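PDB 1D1J: profilin II, which binds actin and poly-L-proline, and so probably links control of actin-filament assembly to proline-rich partner proteins. Local coordinates for residues A[4-9]-A[128-133]; A[14-19]-A[124-129]; A[36-41]-A[66-71]; A[86-91]-A[95-100]; A[100-105]-A[109-114]. One frame throughout, in Å; residues are numbered along the deposited sequence.

Contact 1 (A[4-9]-A[128-133])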
# COMPACT_ATOMS: atom_id res chain seq x y z
N GLN A 4 16.99 1.77 -14.59
CA GLN A 4 16.81 0.77 -15.65
C GLN A 4 16.34 -0.52 -15.00
O GLN A 4 15.77 -1.40 -15.64
CB GLN A 4 18.14 0.53 -16.38
CG GLN A 4 18.04 -0.41 -17.58
CD GLN A 4 17.27 0.19 -18.74
OE1 GLN A 4 16.20 -0.30 -19.11
NE2 GLN A 4 17.82 1.25 -19.33
N SER A 5 16.60 -0.61 -13.70
CA SER A 5 16.21 -1.74 -12.88
C SER A 5 14.68 -1.81 -12.88
O SER A 5 14.11 -2.86 -13.17
CB SER A 5 16.74 -1.54 -11.46
OG SER A 5 16.14 -2.43 -10.54
N TYR A 6 14.04 -0.67 -12.61
CA TYR A 6 12.58 -0.59 -12.56
C TYR A 6 11.86 -0.91 -13.86
O TYR A 6 10.83 -1.59 -13.84
CB TYR A 6 12.13 0.78 -12.03
CG TYR A 6 12.37 0.97 -10.55
CD1 TYR A 6 11.62 0.28 -9.60
CD2 TYR A 6 13.38 1.83 -10.10
CE1 TYR A 6 11.86 0.45 -8.24
CE2 TYR A 6 13.63 2.00 -8.74
CZ TYR A 6 12.87 1.31 -7.81
OH TYR A 6 13.12 1.46 -6.47
N VAL A 7 12.38 -0.42 -14.99
CA VAL A 7 11.76 -0.68 -16.29
C VAL A 7 11.79 -2.18 -16.62
O VAL A 7 10.86 -2.70 -17.25
CB VAL A 7 12.39 0.15 -17.44
CG1 VAL A 7 12.40 1.62 -17.10
CG2 VAL A 7 13.77 -0.34 -17.75
N ASP A 8 12.82 -2.88 -16.14
CA ASP A 8 12.94 -4.32 -16.36
C ASP A 8 11.85 -5.06 -15.62
O ASP A 8 11.25 -5.99 -16.14
CB ASP A 8 14.29 -4.86 -15.87
CG ASP A 8 15.44 -4.49 -16.79
OD1 ASP A 8 15.21 -4.18 -17.98
OD2 ASP A 8 16.59 -4.52 -16.30
N ASN A 9 11.60 -4.64 -14.38
CA ASN A 9 10.58 -5.27 -13.55
C ASN A 9 9.17 -4.95 -14.03
O ASN A 9 8.22 -5.63 -13.65
CB ASN A 9 10.77 -4.91 -12.08
CG ASN A 9 12.08 -5.47 -11.51
OD1 ASN A 9 12.60 -6.49 -11.97
ND2 ASN A 9 12.62 -4.78 -10.51
N TYR A 128 0.05 2.65 -11.37
CA TYR A 128 -0.42 3.03 -10.04
C TYR A 128 0.35 2.31 -8.95
O TYR A 128 0.82 2.94 -8.00
CB TYR A 128 -1.92 2.73 -9.89
CG TYR A 128 -2.45 3.03 -8.50
CD1 TYR A 128 -2.72 4.34 -8.10
CD2 TYR A 128 -2.70 2.00 -7.59
CE1 TYR A 128 -3.22 4.62 -6.83
CE2 TYR A 128 -3.19 2.26 -6.32
CZ TYR A 128 -3.45 3.57 -5.94
OH TYR A 128 -3.95 3.84 -4.69
N GLU A 129 0.47 0.99 -9.08
CA GLU A 129 1.19 0.20 -8.08
C GLU A 129 2.66 0.61 -7.90
O GLU A 129 3.11 0.77 -6.77
CB GLU A 129 1.09 -1.31 -8.36
CG GLU A 129 -0.28 -1.93 -8.04
CD GLU A 129 -0.71 -1.77 -6.58
OE1 GLU A 129 0.17 -1.77 -5.68
OE2 GLU A 129 -1.92 -1.65 -6.32
N LEU A 130 3.40 0.80 -9.00
CA LEU A 130 4.80 1.19 -8.88
C LEU A 130 4.96 2.60 -8.30
O LEU A 130 5.90 2.86 -7.55
CB LEU A 130 5.55 1.09 -10.21
CG LEU A 130 7.05 1.37 -10.07
CD1 LEU A 130 7.67 0.40 -9.06
CD2 LEU A 130 7.74 1.27 -11.43
N ALA A 131 4.06 3.50 -8.68
CA ALA A 131 4.07 4.88 -8.18
C ALA A 131 3.80 4.89 -6.67
O ALA A 131 4.49 5.59 -5.92
CB ALA A 131 3.01 5.73 -8.91
N LEU A 132 2.84 4.08 -6.24
CA LEU A 132 2.47 3.96 -4.83
C LEU A 132 3.65 3.42 -4.04
O LEU A 132 3.91 3.86 -2.92
CB LEU A 132 1.26 3.03 -4.67
CG LEU A 132 0.73 2.83 -3.25
CD1 LEU A 132 0.35 4.17 -2.65
CD2 LEU A 132 -0.46 1.87 -3.26
N TYR A 133 4.35 2.45 -4.62
CA TYR A 133 5.51 1.87 -3.97
C TYR A 133 6.59 2.95 -3.79
O TYR A 133 7.15 3.11 -2.70
CB TYR A 133 6.06 0.69 -4.79
CG TYR A 133 7.36 0.15 -4.26
CD1 TYR A 133 7.42 -0.46 -3.01
CD2 TYR A 133 8.54 0.31 -4.98
CE1 TYR A 133 8.64 -0.91 -2.48
CE2 TYR A 133 9.76 -0.12 -4.46
CZ TYR A 133 9.81 -0.73 -3.21
OH TYR A 133 11.01 -1.17 -2.70

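Contact 2 (A[14-19]-A[124-129])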
# COMPACT_ATOMS: atom_id res chain seq x y z
N GLY A 14 5.15 -9.51 -19.08
CA GLY A 14 4.95 -9.59 -20.52
C GLY A 14 3.75 -8.93 -21.17
O GLY A 14 3.50 -9.20 -22.35
N CYS A 15 3.00 -8.11 -20.44
CA CYS A 15 1.84 -7.44 -21.02
C CYS A 15 2.22 -6.09 -21.67
O CYS A 15 1.41 -5.49 -22.38
CB CYS A 15 0.73 -7.25 -19.98
SG CYS A 15 1.08 -6.10 -18.63
N CYS A 16 3.45 -5.65 -21.44
CA CYS A 16 3.95 -4.39 -22.00
C CYS A 16 4.98 -4.62 -23.10
O CYS A 16 5.73 -5.61 -23.08
CB CYS A 16 4.57 -3.53 -20.90
SG CYS A 16 3.41 -2.88 -19.69
N GLN A 17 5.00 -3.71 -24.07
CA GLN A 17 5.97 -3.76 -25.16
C GLN A 17 7.07 -2.73 -24.88
O GLN A 17 8.17 -2.81 -25.42
CB GLN A 17 5.28 -3.47 -26.50
CG GLN A 17 4.37 -2.26 -26.46
CD GLN A 17 3.89 -1.85 -27.82
OE1 GLN A 17 4.62 -1.21 -28.58
NE2 GLN A 17 2.64 -2.18 -28.14
N GLU A 18 6.75 -1.77 -24.00
CA GLU A 18 7.68 -0.71 -23.59
C GLU A 18 7.39 -0.25 -22.16
O GLU A 18 6.25 -0.34 -21.69
CB GLU A 18 7.55 0.52 -24.49
CG GLU A 18 7.95 0.35 -25.92
CD GLU A 18 7.88 1.66 -26.67
OE1 GLU A 18 8.28 2.69 -26.09
OE2 GLU A 18 7.43 1.65 -27.84
N ALA A 19 8.40 0.31 -21.51
CA ALA A 19 8.29 0.84 -20.15
C ALA A 19 9.40 1.86 -19.93
O ALA A 19 10.51 1.68 -20.45
CB ALA A 19 8.39 -0.28 -19.13
N ASN A 124 -3.15 0.85 -15.94
CA ASN A 124 -3.45 1.91 -14.97
C ASN A 124 -3.00 1.47 -13.58
O ASN A 124 -2.35 2.24 -12.86
CB ASN A 124 -4.96 2.19 -14.98
CG ASN A 124 -5.39 3.20 -13.94
OD1 ASN A 124 -5.57 2.87 -12.77
ND2 ASN A 124 -5.56 4.44 -14.36
N LYS A 125 -3.31 0.22 -13.22
CA LYS A 125 -2.94 -0.32 -11.92
C LYS A 125 -1.46 -0.71 -11.87
O LYS A 125 -0.85 -0.75 -10.80
CB LYS A 125 -3.83 -1.50 -11.54
CG LYS A 125 -5.30 -1.14 -11.39
CD LYS A 125 -5.51 0.00 -10.42
CE LYS A 125 -6.97 0.37 -10.32
NZ LYS A 125 -7.51 0.92 -11.60
N LYS A 126 -0.89 -1.00 -13.04
CA LYS A 126 0.53 -1.36 -13.14
C LYS A 126 1.36 -0.10 -12.80
O LYS A 126 2.29 -0.15 -11.99
CB LYS A 126 0.84 -1.83 -14.55
CG LYS A 126 2.24 -2.36 -14.73
CD LYS A 126 2.43 -2.87 -16.14
CE LYS A 126 3.77 -3.55 -16.28
NZ LYS A 126 3.95 -4.64 -15.26
N ALA A 127 0.99 1.02 -13.42
CA ALA A 127 1.65 2.30 -13.18
C ALA A 127 1.33 2.75 -11.75
O ALA A 127 2.22 3.14 -10.99
CB ALA A 127 1.16 3.33 -14.19
N TYR A 128 0.05 2.65 -11.37
CA TYR A 128 -0.42 3.03 -10.04
C TYR A 128 0.35 2.31 -8.95
O TYR A 128 0.82 2.94 -8.00
CB TYR A 128 -1.92 2.73 -9.89
CG TYR A 128 -2.45 3.03 -8.50
CD1 TYR A 128 -2.72 4.34 -8.10
CD2 TYR A 128 -2.70 2.00 -7.59
CE1 TYR A 128 -3.22 4.62 -6.83
CE2 TYR A 128 -3.19 2.26 -6.32
CZ TYR A 128 -3.45 3.57 -5.94
OH TYR A 128 -3.95 3.84 -4.69
N GLU A 129 0.47 0.99 -9.08
CA GLU A 129 1.19 0.20 -8.08
C GLU A 129 2.66 0.61 -7.90
O GLU A 129 3.11 0.77 -6.77
CB GLU A 129 1.09 -1.31 -8.36
CG GLU A 129 -0.28 -1.93 -8.04
CD GLU A 129 -0.71 -1.77 -6.58
OE1 GLU A 129 0.17 -1.77 -5.68
OE2 GLU A 129 -1.92 -1.65 -6.32

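Contact 3 (A[36-41]-A[66-71])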
# COMPACT_ATOMS: atom_id res chain seq x y z
N GLY A 36 14.91 0.63 -28.11
CA GLY A 36 14.20 0.50 -29.37
C GLY A 36 12.79 1.07 -29.41
O GLY A 36 12.15 1.04 -30.46
N GLY A 37 12.30 1.60 -28.29
CA GLY A 37 10.95 2.16 -28.27
C GLY A 37 10.87 3.67 -28.42
O GLY A 37 11.90 4.35 -28.53
N VAL A 38 9.64 4.19 -28.44
CA VAL A 38 9.40 5.63 -28.56
C VAL A 38 9.59 6.36 -27.22
O VAL A 38 9.97 7.53 -27.21
CB VAL A 38 7.99 5.97 -29.14
CG1 VAL A 38 7.81 5.29 -30.49
CG2 VAL A 38 6.88 5.56 -28.17
N PHE A 39 9.34 5.66 -26.11
CA PHE A 39 9.50 6.22 -24.75
C PHE A 39 10.93 6.70 -24.55
O PHE A 39 11.20 7.61 -23.77
CB PHE A 39 9.18 5.16 -23.68
CG PHE A 39 7.71 4.85 -23.52
CD1 PHE A 39 6.76 5.43 -24.36
CD2 PHE A 39 7.29 3.99 -22.52
CE1 PHE A 39 5.41 5.15 -24.21
CE2 PHE A 39 5.94 3.70 -22.35
CZ PHE A 39 5.00 4.28 -23.20
N GLN A 40 11.83 6.04 -25.25
CA GLN A 40 13.26 6.31 -25.24
C GLN A 40 13.58 7.70 -25.83
O GLN A 40 14.65 8.26 -25.56
CB GLN A 40 13.92 5.22 -26.08
CG GLN A 40 15.41 5.15 -26.03
CD GLN A 40 15.90 3.93 -26.76
OE1 GLN A 40 16.68 3.14 -26.23
NE2 GLN A 40 15.41 3.73 -27.99
N SER A 41 12.65 8.23 -26.62
CA SER A 41 12.81 9.53 -27.26
C SER A 41 11.89 10.60 -26.68
O SER A 41 11.52 11.54 -27.39
CB SER A 41 12.53 9.41 -28.76
OG SER A 41 13.28 8.38 -29.35
N GLY A 66 7.53 10.40 -27.42
CA GLY A 66 8.54 9.93 -28.35
C GLY A 66 8.10 10.22 -29.78
O GLY A 66 8.44 9.49 -30.71
N ALA A 67 7.30 11.28 -29.92
CA ALA A 67 6.75 11.75 -31.20
C ALA A 67 5.51 11.01 -31.70
O ALA A 67 4.91 11.41 -32.70
CB ALA A 67 7.83 11.79 -32.29
N LYS A 68 5.10 9.95 -31.00
CA LYS A 68 3.93 9.15 -31.39
C LYS A 68 2.59 9.81 -30.98
O LYS A 68 2.36 10.08 -29.80
CB LYS A 68 4.04 7.73 -30.82
CG LYS A 68 3.24 6.68 -31.60
CD LYS A 68 3.57 5.27 -31.11
CE LYS A 68 2.86 4.18 -31.92
NZ LYS A 68 3.18 2.79 -31.44
N LYS A 69 1.74 10.06 -31.97
CA LYS A 69 0.43 10.70 -31.77
C LYS A 69 -0.46 9.87 -30.84
O LYS A 69 -0.77 8.71 -31.12
CB LYS A 69 -0.25 10.90 -33.14
CG LYS A 69 -1.22 12.08 -33.21
CD LYS A 69 -2.01 12.11 -34.55
CE LYS A 69 -3.11 13.20 -34.54
NZ LYS A 69 -4.14 13.04 -35.61
N CYS A 70 -0.89 10.48 -29.73
CA CYS A 70 -1.72 9.81 -28.73
C CYS A 70 -2.92 10.65 -28.28
O CYS A 70 -2.93 11.87 -28.44
CB CYS A 70 -0.90 9.49 -27.47
SG CYS A 70 0.48 8.36 -27.69
N SER A 71 -3.91 9.98 -27.69
CA SER A 71 -5.10 10.64 -27.14
C SER A 71 -5.24 10.30 -25.66
O SER A 71 -4.83 9.22 -25.22
CB SER A 71 -6.36 10.28 -27.93
OG SER A 71 -6.39 8.90 -28.26

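Contact 4 (A[86-91]-A[95-100]). With SO4 (sulfate ion), chain E.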
# COMPACT_ATOMS: atom_id res chain seq x y z
N ASP A 86 -4.65 7.78 -18.32
CA ASP A 86 -4.90 6.70 -19.26
C ASP A 86 -4.82 7.26 -20.66
O ASP A 86 -5.61 8.11 -21.04
CB ASP A 86 -6.25 6.06 -18.97
CG ASP A 86 -6.35 5.56 -17.55
OD1 ASP A 86 -5.45 4.78 -17.15
OD2 ASP A 86 -7.28 5.97 -16.82
N ILE A 87 -3.82 6.79 -21.40
CA ILE A 87 -3.57 7.24 -22.75
C ILE A 87 -3.71 6.07 -23.75
O ILE A 87 -3.80 4.90 -23.35
CB ILE A 87 -2.14 7.90 -22.78
CG1 ILE A 87 -2.20 9.21 -21.97
CG2 ILE A 87 -1.62 8.11 -24.19
CD1 ILE A 87 -0.85 9.74 -21.55
N ARG A 88 -3.80 6.40 -25.05
CA ARG A 88 -3.93 5.40 -26.11
C ARG A 88 -3.33 5.96 -27.41
O ARG A 88 -3.68 7.06 -27.83
CB ARG A 88 -5.41 5.06 -26.32
CG ARG A 88 -5.69 3.85 -27.20
CD ARG A 88 -7.20 3.61 -27.36
NE ARG A 88 -7.90 3.38 -26.09
CZ ARG A 88 -9.12 3.82 -25.81
NH1 ARG A 88 -9.80 4.54 -26.71
NH2 ARG A 88 -9.68 3.56 -24.63
N THR A 89 -2.43 5.23 -28.05
CA THR A 89 -1.82 5.70 -29.30
C THR A 89 -2.87 5.74 -30.41
O THR A 89 -3.89 5.05 -30.33
CB THR A 89 -0.63 4.81 -29.75
OG1 THR A 89 -1.10 3.52 -30.16
CG2 THR A 89 0.37 4.63 -28.62
N LYS A 90 -2.63 6.58 -31.42
CA LYS A 90 -3.56 6.71 -32.55
C LYS A 90 -3.10 5.85 -33.73
O LYS A 90 -1.91 5.56 -33.88
CB LYS A 90 -3.66 8.17 -32.99
CG LYS A 90 -4.27 9.10 -31.97
CD LYS A 90 -4.30 10.52 -32.50
CE LYS A 90 -4.77 11.51 -31.45
NZ LYS A 90 -6.23 11.44 -31.23
N SER A 91 -4.06 5.45 -34.55
CA SER A 91 -3.77 4.63 -35.72
C SER A 91 -3.63 5.51 -36.96
O SER A 91 -4.37 6.49 -37.13
CB SER A 91 -4.85 3.58 -35.93
OG SER A 91 -4.52 2.74 -37.02
N GLU A 95 -3.55 0.16 -38.43
CA GLU A 95 -2.74 -0.64 -37.51
C GLU A 95 -3.36 -0.63 -36.12
O GLU A 95 -4.13 0.27 -35.78
CB GLU A 95 -1.30 -0.10 -37.45
CG GLU A 95 -1.11 1.20 -36.65
CD GLU A 95 -0.87 2.43 -37.52
OE1 GLU A 95 -1.41 2.48 -38.65
OE2 GLU A 95 -0.16 3.35 -37.06
N PRO A 96 -3.04 -1.64 -35.29
CA PRO A 96 -3.61 -1.68 -33.94
C PRO A 96 -3.09 -0.55 -33.05
O PRO A 96 -1.97 -0.05 -33.23
CB PRO A 96 -3.15 -3.05 -33.43
CG PRO A 96 -1.83 -3.24 -34.11
CD PRO A 96 -2.15 -2.79 -35.52
N THR A 97 -3.96 -0.09 -32.15
CA THR A 97 -3.58 0.96 -31.21
C THR A 97 -3.12 0.27 -29.94
O THR A 97 -3.38 -0.92 -29.74
CB THR A 97 -4.76 1.89 -30.87
OG1 THR A 97 -5.84 1.12 -30.34
CG2 THR A 97 -5.22 2.64 -32.10
N TYR A 98 -2.45 1.01 -29.08
CA TYR A 98 -1.94 0.45 -27.85
C TYR A 98 -2.23 1.40 -26.69
O TYR A 98 -2.07 2.61 -26.81
CB TYR A 98 -0.43 0.25 -27.97
CG TYR A 98 -0.02 -0.54 -29.19
CD1 TYR A 98 -0.39 -1.87 -29.34
CD2 TYR A 98 0.76 0.05 -30.20
CE1 TYR A 98 0.00 -2.61 -30.45
CE2 TYR A 98 1.17 -0.69 -31.32
CZ TYR A 98 0.79 -2.02 -31.43
OH TYR A 98 1.20 -2.78 -32.52
N ASN A 99 -2.70 0.84 -25.58
CA ASN A 99 -3.00 1.64 -24.39
C ASN A 99 -1.69 2.01 -23.69
O ASN A 99 -0.68 1.31 -23.81
CB ASN A 99 -3.95 0.89 -23.46
CG ASN A 99 -5.31 0.66 -24.09
OD1 ASN A 99 -5.80 1.50 -24.83
ND2 ASN A 99 -5.91 -0.49 -23.81
N VAL A 100 -1.71 3.12 -22.97
CA VAL A 100 -0.54 3.63 -22.25
C VAL A 100 -0.99 4.13 -20.90
O VAL A 100 -2.12 4.61 -20.76
CB VAL A 100 0.07 4.84 -23.03
CG1 VAL A 100 1.14 5.56 -22.19
CG2 VAL A 100 0.65 4.38 -24.37
S SO4 E . -9.48 -0.66 -23.36
O1 SO4 E . -10.07 -1.85 -22.80
O2 SO4 E . -10.49 0.20 -23.93
O3 SO4 E . -8.59 -1.04 -24.38
O4 SO4 E . -8.76 0.06 -22.34
O HOH W 1 -7.61 3.19 -22.74

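Contact 5 (A[100-105]-A[109-114])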
# COMPACT_ATOMS: atom_id res chain seq x y z
N VAL A 100 -1.71 3.12 -22.97
CA VAL A 100 -0.54 3.63 -22.25
C VAL A 100 -0.99 4.13 -20.90
O VAL A 100 -2.12 4.61 -20.76
CB VAL A 100 0.07 4.84 -23.03
CG1 VAL A 100 1.14 5.56 -22.19
CG2 VAL A 100 0.65 4.38 -24.37
N ALA A 101 -0.15 4.00 -19.88
CA ALA A 101 -0.50 4.51 -18.56
C ALA A 101 0.66 5.31 -17.98
O ALA A 101 1.83 5.00 -18.23
CB ALA A 101 -0.90 3.38 -17.60
N VAL A 102 0.31 6.37 -17.25
CA VAL A 102 1.28 7.24 -16.60
C VAL A 102 1.04 7.15 -15.10
O VAL A 102 -0.10 7.18 -14.65
CB VAL A 102 1.12 8.72 -17.06
CG1 VAL A 102 2.05 9.64 -16.26
CG2 VAL A 102 1.42 8.84 -18.55
N GLY A 103 2.12 7.01 -14.34
CA GLY A 103 2.02 6.93 -12.89
C GLY A 103 2.93 7.98 -12.30
O GLY A 103 4.14 7.95 -12.52
N ARG A 104 2.37 8.93 -11.55
CA ARG A 104 3.17 10.00 -10.98
C ARG A 104 3.60 9.81 -9.53
O ARG A 104 2.78 9.85 -8.62
CB ARG A 104 2.44 11.33 -11.13
CG ARG A 104 3.24 12.53 -10.67
CD ARG A 104 2.43 13.79 -10.80
NE ARG A 104 1.20 13.72 -10.02
CZ ARG A 104 1.15 13.87 -8.70
NH1 ARG A 104 2.26 14.10 -8.00
NH2 ARG A 104 -0.02 13.79 -8.06
N ALA A 105 4.89 9.59 -9.34
CA ALA A 105 5.46 9.42 -8.01
C ALA A 105 5.97 10.80 -7.54
O ALA A 105 5.48 11.83 -8.02
CB ALA A 105 6.61 8.41 -8.05
N LEU A 109 8.09 9.82 -13.12
CA LEU A 109 6.91 9.42 -13.88
C LEU A 109 7.10 7.99 -14.45
O LEU A 109 8.07 7.71 -15.16
CB LEU A 109 6.70 10.41 -15.03
CG LEU A 109 5.40 11.15 -15.31
CD1 LEU A 109 5.01 12.04 -14.16
CD2 LEU A 109 5.56 11.97 -16.60
N VAL A 110 6.21 7.07 -14.07
CA VAL A 110 6.23 5.69 -14.57
C VAL A 110 5.38 5.68 -15.85
O VAL A 110 4.24 6.15 -15.85
CB VAL A 110 5.58 4.70 -13.53
CG1 VAL A 110 5.57 3.28 -14.08
CG2 VAL A 110 6.32 4.75 -12.19
N ILE A 111 5.94 5.21 -16.95
CA ILE A 111 5.18 5.17 -18.20
C ILE A 111 5.27 3.78 -18.84
O ILE A 111 6.35 3.25 -19.08
CB ILE A 111 5.64 6.26 -19.22
CG1 ILE A 111 5.68 7.63 -18.53
CG2 ILE A 111 4.66 6.34 -20.40
CD1 ILE A 111 6.01 8.78 -19.45
N VAL A 112 4.10 3.19 -19.10
CA VAL A 112 4.02 1.86 -19.68
C VAL A 112 3.10 1.80 -20.91
O VAL A 112 2.05 2.45 -20.94
CB VAL A 112 3.53 0.80 -18.63
CG1 VAL A 112 4.61 0.54 -17.58
CG2 VAL A 112 2.25 1.29 -17.94
N MET A 113 3.54 1.08 -21.94
CA MET A 113 2.76 0.88 -23.16
C MET A 113 2.44 -0.61 -23.28
O MET A 113 3.36 -1.45 -23.30
CB MET A 113 3.52 1.32 -24.41
CG MET A 113 2.67 1.26 -25.67
SD MET A 113 3.56 1.49 -27.23
CE MET A 113 3.87 3.29 -27.19
N GLY A 114 1.15 -0.93 -23.31
CA GLY A 114 0.73 -2.31 -23.43
C GLY A 114 0.82 -2.85 -24.85
O GLY A 114 0.87 -2.10 -25.83

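Contact 1 (A[4-9]-A[128-133])
Y6 of the N-terminal helix meets L130 and Y133 of the C-terminal helix, and these three side chains carry the whole contact. The helices are not close-packed here: the nearest alpha carbons, those of Y6 and L130, are 8.8 Å apart, so the ring and the leucine branch must bridge the gap. The apolar part is a meeting of Y6 CD1 with L130 CD1 at 4.0 Å, the methyl coming at a slant to the ring. L130 reaches across because its CG is anti to the backbone N (chi1 -175°), which throws the branched end toward the N-terminal helix.

The aromatic part joins two rims. Y6 OH lies 4.2 Å from Y133 CE2, near the plane of the Y133 ring, and that same CE2 approaches the edge of the Y6 ring, 4.4 Å from Y6 CE1. The two rings therefore touch by their edges and do not stack on each other. Side by side on one face of the sheet, N- and C-terminal helices are a hallmark of profilins, in which aromatic residues between them form the poly-L-proline groove. The positions of Y6, of Y133 and of W3, whose ring meets that of Y6, are consistent with such a site.

Contacts with a second subunit add to this surface. Y133 stacks on Y133 of the second subunit, N9 of that subunit packs on Y6, and S5 OG is hydrogen-bonded to S5 O of the same neighbour. On the inner side, Y6 and V7 rest on I21 of strand 16-23.

Contact 2 (A[14-19]-A[124-129])
C16 of strand 16-23 and C15 beside it in sequence face K126 of the C-terminal helix, the helix that covers one side of the profilin sheet. The contact illustrates how a lysine can serve as an apolar rod and a charge at once. K126 is extended through its first three torsions, with CG anti to the backbone N (chi1 -174°), and its methylenes run out toward the two sulfurs. C16 SG lies against the far end of this chain, 3.5 Å from K126 CE and 3.7 Å from K126 CD. C15 SG is a looser neighbour, 4.3 Å from K126 CD. Past CE the chain bends (chi4 55°), and the ammonium group leaves the sulfurs to form a salt bridge with D13. The same aspartate accepts the backbone N-H of C15, so it ties the lysine to the backbone at C15.

A classic beta bulge follows at once, with Q17 and E18 both facing M113 of strand 108-114. Around the contact, C16 packs on V112 of that strand, on L123 of helix 120-136 and on M11; C15 touches T122 and V118, while L10 of helix 4-10 lies against K126.

Contact 3 (A[36-41]-A[66-71])
V38 and S41 lie against G66, where the loop between strand 30-33 and helix 44-51 meets the tight turn joining strands 63-65 and 68-76. G66 and A67 have the backbone angles of a type I' turn, a common way of closing a two-residue beta hairpin, and both have positive phi. G66 N is hydrogen-bonded to E46 OE1 and A67 N to E46 OE2, which ties the turn to helix 44-51.

Along the loop, V38 comes first and makes the broadest contact. Its CB stands 3.9 Å from G66 O, and its CG1 reaches the aliphatic chain of K68 at CD, 4.3 Å away. The carbonyl of V38 has two partners: it accepts the backbone N-H of S41 at 2.8 Å from N to O, and G66 CA approaches V38 O to 3.0 Å in a CA-H...O contact. F39 then turns its ring to the sheet, onto I111 and M113, while its N-H is held by the carboxylate of E18. That carboxylate also takes a weak hydrogen bond from V38 N. S41 completes the loop's share, its CB 4.0 Å from G66 CA. S41 O receives a second CA-H...O contact from G66 CA, at 3.5 Å and nearly straight, with 172° at the hydrogen.

Contact 4 (A[86-91]-A[95-100])
The guanidinium of R88 and the amide of N99 lie side by side and point the same way, yet their planes are turned 61° apart. N99 OD1 sits at the guanidinium edge, in its plane, and accepts R88 NE at 3.1 Å; the donor also lies in the plane of the amide carbonyl, nearly in line with it (160° at the oxygen). The other half of the amide faces a sulfate, probably from the crystallisation liquor, with N99 ND2 donating to sulfate O3 at 2.8 Å. The sulfate is also hydrogen-bonded to H119 ND1 and G120 N, while a water accepts from R88 NH2. The Y98 ring has P96 O over one face, 3.7 Å above its plane and toward the rim.

T89 pairs with Y98 twice. T89 N donates to Y98 O at 2.9 Å, and T89 OG1, placed between backbone N and carbonyl carbon (chi1 69°), accepts Y98 N at 3.0 Å, so a side chain takes the place of a main-chain acceptor. Further toward the loop, S91 OG donates to a lone pair of E95 O at 2.8 Å, and the E95 carboxylate binds the N-H groups of Q92 and G93.

At the other end I87 and V100 form a hydrogen-bonded antiparallel pair, V100 N coming to I87 O from well above the carbonyl plane, and their CB atoms touch at 3.8 Å. The hairpin joins two inner strands of the sheet: strand 68-76 flanks strand 84-89, strand 108-114 flanks strand 99-104, and D86 is hydrogen-bonded to N124 of helix 120-136.

Contact 5 (A[100-105]-A[109-114])
A101 and G103 pair with V112 and V110 in a buried antiparallel beta hairpin near the centre of the molecule. The two strand segments run at 166° to each other with axes 4.5 Å apart. Each of these pairs is closed by two backbone hydrogen bonds: A101 N to V112 O at 2.9 Å and V112 N to A101 O at 3.0 Å, then G103 N to V110 O and V110 N to G103 O, both at 2.7 Å. Between and beside these pairs, the CA-H groups of V100, V102, L109 and I111 also approach carbonyl oxygens of the opposite strand.

The two faces of the hairpin differ. On one, A101 CB meets V112 CG2 at 3.8 Å, and A101 and V110 pack beneath L123, A127 and L130 of the C-terminal helix; G103 adds bare backbone to this face. On the other, V100 spreads its two methyls, CG1 toward I111 CG2 and CG2 toward M113 CG. L109 is shared in the same manner: its CG touches V102 CG1 at 3.8 Å, while CD1 reaches back to R104 CG at 3.9 Å. R104 NH2 is hydrogen-bonded to L77 O.

F39 lies over I111 and M113, covering that part of the second face. A central hairpin of mostly small and branched apolar residues, with the C-terminal helix along one side, is the hydrophobic heart of the profilin fold.

How the contacts relate
Contacts 2, 4 and 5 sit on the central antiparallel sheet, and contact 3 joins a loop lying over the sheet to the hairpin near its 63-65 edge. Contacts 4 and 5 share V100 and follow each other along the chain, building successive hairpins from strands 84-89, 99-104 and 108-114; their centres are 13 Å apart. Contact 3 comes before both, and strand 68-76, which contributes to it, pairs with strand 84-89 of contact 4. Contacts 1 and 2, with centres 9 Å apart, use helix 120-136 and join the two ends of the chain, so the other three lie between their segments in sequence. L130 packs on V110, so the terminal helices, with their probable poly-L-proline surface, rest directly on the core.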